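Local structure of cell wall surface anchor family protein (Streptococcus pneumoniae, 4OQ1) at residues L32-Y37 with R111-T116. The protein probably serves as the ancillary pilin that fixes the pneumococcal pilus to the cell wall. The protein carries 3 engineered substitutions. Sequence-based numbering, arbitrary orientation.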
ATOM      1  N   LEU A  32      22.476  21.902   8.975  1.00 23.99           N
ATOM      2  CA  LEU A  32      21.023  21.799   9.082  1.00 20.82           C
ATOM      3  C   LEU A  32      20.645  20.346   9.394  1.00 23.09           C
ATOM      4  O   LEU A  32      20.997  19.419   8.705  1.00 23.41           O
ATOM      5  CB  LEU A  32      20.347  22.228   7.767  1.00 21.05           C
ATOM      6  CG  LEU A  32      20.536  23.715   7.433  1.00 20.07           C
ATOM      7  CD1 LEU A  32      20.100  24.087   6.060  1.00 17.79           C
ATOM      8  CD2 LEU A  32      19.786  24.568   8.445  1.00 23.85           C
ATOM      9  N   GLN A  33      19.923  20.146  10.479  1.00 19.69           N
ATOM     10  CA  GLN A  33      19.400  18.843  10.804  1.00 22.41           C
ATOM     11  C   GLN A  33      17.899  18.905  10.482  1.00 21.72           C
ATOM     12  O   GLN A  33      17.236  19.912  10.729  1.00 23.04           O
ATOM     13  CB  GLN A  33      19.731  18.551  12.272  1.00 23.34           C
ATOM     14  CG  GLN A  33      21.205  18.302  12.526  1.00 22.94           C
ATOM     15  CD  GLN A  33      21.647  18.453  13.980  1.00 29.84           C
ATOM     16  OE1 GLN A  33      20.848  18.729  14.880  1.00 37.74           O
ATOM     17  NE2 GLN A  33      22.926  18.213  14.227  1.00 26.64           N
ATOM     18  N   LEU A  34      17.358  17.843   9.891  1.00 20.51           N
ATOM     19  CA  LEU A  34      15.981  17.840   9.423  1.00 19.67           C
ATOM     20  C   LEU A  34      15.133  16.753  10.101  1.00 23.84           C
ATOM     21  O   LEU A  34      15.679  15.714  10.563  1.00 24.48           O
ATOM     22  CB  LEU A  34      15.936  17.576   7.943  1.00 20.34           C
ATOM     23  CG  LEU A  34      16.809  18.434   7.047  1.00 20.12           C
ATOM     24  CD1 LEU A  34      16.535  18.022   5.635  1.00 19.87           C
ATOM     25  CD2 LEU A  34      16.583  19.945   7.229  1.00 22.67           C
ATOM     26  N   GLU A  35      13.833  16.945  10.037  1.00 21.60           N
ATOM     27  CA  GLU A  35      12.869  15.914  10.416  1.00 24.13           C
ATOM     28  C   GLU A  35      12.960  14.765   9.370  1.00 25.06           C
ATOM     29  O   GLU A  35      12.976  14.988   8.146  1.00 23.77           O
ATOM     30  CB  GLU A  35      11.471  16.490  10.443  1.00 24.96           C
ATOM     31  CG  GLU A  35      11.222  17.714  11.387  1.00 24.03           C
ATOM     32  CD  GLU A  35       9.873  18.394  11.162  1.00 19.68           C
ATOM     33  OE1 GLU A  35       8.923  17.840  10.589  1.00 21.83           O
ATOM     34  OE2 GLU A  35       9.656  19.539  11.616  1.00 23.83           O
ATOM     35  N   ASN A  36      13.021  13.524   9.866  1.00 29.08           N
ATOM     36  CA  ASN A  36      12.863  12.343   9.020  1.00 26.43           C
ATOM     37  C   ASN A  36      14.003  12.387   8.025  1.00 26.15           C
ATOM     38  O   ASN A  36      13.819  12.024   6.865  1.00 23.46           O
ATOM     39  CB  ASN A  36      11.491  12.360   8.308  1.00 30.69           C
ATOM     40  CG  ASN A  36      11.021  10.950   7.827  1.00 29.27           C
ATOM     41  OD1 ASN A  36      11.441   9.974   8.357  1.00 28.85           O
ATOM     42  ND2 ASN A  36      10.179  10.898   6.802  1.00 25.29           N
ATOM     43  N   TYR A  37      15.184  12.820   8.508  1.00 23.70           N
ATOM     44  CA  TYR A  37      16.318  13.111   7.678  1.00 23.69           C
ATOM     45  C   TYR A  37      16.674  11.943   6.746  1.00 25.73           C
ATOM     46  O   TYR A  37      16.776  12.153   5.583  1.00 25.54           O
ATOM     47  CB  TYR A  37      17.580  13.497   8.476  1.00 23.34           C
ATOM     48  CG  TYR A  37      18.779  13.820   7.595  1.00 27.31           C
ATOM     49  CD1 TYR A  37      18.907  15.099   6.963  1.00 24.42           C
ATOM     50  CD2 TYR A  37      19.757  12.865   7.319  1.00 25.82           C
ATOM     51  CE1 TYR A  37      19.985  15.392   6.159  1.00 26.23           C
ATOM     52  CE2 TYR A  37      20.821  13.155   6.479  1.00 26.21           C
ATOM     53  CZ  TYR A  37      20.958  14.396   5.915  1.00 24.65           C
ATOM     54  OH  TYR A  37      22.041  14.691   5.077  1.00 23.34           O
ATOM     55  N   ARG A 111      13.704  30.237   3.101  1.00 15.49           N
ATOM     56  CA  ARG A 111      12.351  29.774   2.910  1.00 15.64           C
ATOM     57  C   ARG A 111      12.181  28.297   2.575  1.00 15.95           C
ATOM     58  O   ARG A 111      11.113  27.714   2.810  1.00 17.53           O
ATOM     59  CB  ARG A 111      11.751  30.575   1.786  1.00 19.26           C
ATOM     60  CG  ARG A 111      11.003  31.800   2.309  1.00 23.32           C
ATOM     61  CD  ARG A 111      10.231  32.572   1.246  1.00 24.10           C
ATOM     62  NE  ARG A 111       8.854  32.122   1.125  1.00 22.80           N
ATOM     63  CZ  ARG A 111       7.864  32.541   1.893  1.00 26.00           C
ATOM     64  NH1 ARG A 111       8.109  33.410   2.866  1.00 21.53           N
ATOM     65  NH2 ARG A 111       6.625  32.128   1.665  1.00 29.33           N
ATOM     66  N   SER A 112      13.209  27.695   1.995  1.00 18.08           N
ATOM     67  CA  SER A 112      13.231  26.304   1.611  1.00 19.58           C
ATOM     68  C   SER A 112      14.619  25.702   1.781  1.00 21.56           C
ATOM     69  O   SER A 112      15.587  26.313   1.347  1.00 21.72           O
ATOM     70  CB  SER A 112      12.959  26.271   0.071  1.00 21.33           C
ATOM     71  OG  SER A 112      12.833  24.943  -0.399  1.00 26.93           O
ATOM     72  N   ILE A 113      14.722  24.522   2.381  1.00 23.60           N
ATOM     73  CA  ILE A 113      15.973  23.768   2.443  1.00 20.66           C
ATOM     74  C   ILE A 113      16.110  22.877   1.192  1.00 23.85           C
ATOM     75  O   ILE A 113      17.200  22.784   0.663  1.00 22.59           O
ATOM     76  CB  ILE A 113      16.057  22.980   3.676  1.00 22.06           C
ATOM     77  CG1 ILE A 113      16.077  23.971   4.824  1.00 18.70           C
ATOM     78  CG2 ILE A 113      17.310  22.089   3.705  1.00 21.52           C
ATOM     79  CD1 ILE A 113      16.147  23.402   6.204  1.00 20.62           C
ATOM     80  N   ILE A 114      15.005  22.320   0.705  1.00 22.67           N
ATOM     81  CA  ILE A 114      15.042  21.395  -0.420  1.00 27.50           C
ATOM     82  C   ILE A 114      13.786  21.526  -1.218  1.00 21.58           C
ATOM     83  O   ILE A 114      12.688  21.585  -0.685  1.00 21.29           O
ATOM     84  CB  ILE A 114      15.019  19.922   0.042  1.00 31.92           C
ATOM     85  CG1 ILE A 114      16.150  19.618   0.973  1.00 31.81           C
ATOM     86  CG2 ILE A 114      15.085  19.001  -1.177  1.00 37.38           C
ATOM     87  CD1 ILE A 114      16.180  18.174   1.405  1.00 34.85           C
ATOM     88  N   GLN A 115      13.907  21.555  -2.529  1.00 24.19           N
ATOM     89  CA  GLN A 115      12.714  21.659  -3.301  1.00 27.96           C
ATOM     90  C   GLN A 115      12.900  20.964  -4.613  1.00 34.38           C
ATOM     91  O   GLN A 115      13.551  21.520  -5.489  1.00 34.24           O
ATOM     92  CB  GLN A 115      12.335  23.131  -3.526  1.00 35.58           C
ATOM     93  CG  GLN A 115      11.027  23.343  -4.299  1.00 40.30           C
ATOM     94  CD  GLN A 115       9.830  22.525  -3.735  1.00 51.39           C
ATOM     95  OE1 GLN A 115       9.415  21.495  -4.330  1.00 53.27           O
ATOM     96  NE2 GLN A 115       9.299  22.952  -2.560  1.00 47.49           N
ATOM     97  N   THR A 116      12.355  19.744  -4.732  1.00 35.55           N
ATOM     98  CA  THR A 116      12.537  18.898  -5.897  1.00 40.42           C
ATOM     99  C   THR A 116      11.190  18.329  -6.298  1.00 41.48           C
ATOM    100  O   THR A 116      10.180  18.494  -5.618  1.00 35.97           O
ATOM    101  CB  THR A 116      13.537  17.737  -5.671  1.00 44.13           C
ATOM    102  OG1 THR A 116      13.053  16.802  -4.671  1.00 42.29           O
ATOM    103  CG2 THR A 116      14.826  18.252  -5.248  1.00 44.97           C
TER
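I113 hydrogen-bonds through its backbone to Y121, whose side-chain hydroxyl accepts the N-H of E35, so one tyrosine of strand 120-129 links both segments. I113 and I114 both sit opposite Y121 of the neighbouring strand, which defines a classic beta bulge where the chain bends at I113. Between 32-37 and 111-116 themselves the contact is wholly apolar: the closest CA pair, L32 and I113, lies 8.6 Å apart, and 163 Å² is buried. In I113, CG1 stands anti to the carbonyl carbon (chi1 -64°) and the chain continues extended (chi2 179°), bringing CD1 to both leucines. L32 meets it tip to tip, CD1 to CD1 of I113 at 4.0 Å. L34 instead runs alongside I113, pointing the other way, its CD2 coming within 3.6 Å of I113 CD1. F125 and A123 of strand 120-129 and M91 of strand 85-93 also pack on I113, placing the cluster in the interior of the N-terminal beta domain. A type II turn runs from L34 to Y37, and L34 CB lies in plane at the edge of the Y37 ring. The other branch of L34 reaches the bulge, CD1 to I114 CD1 at 4.2 Å.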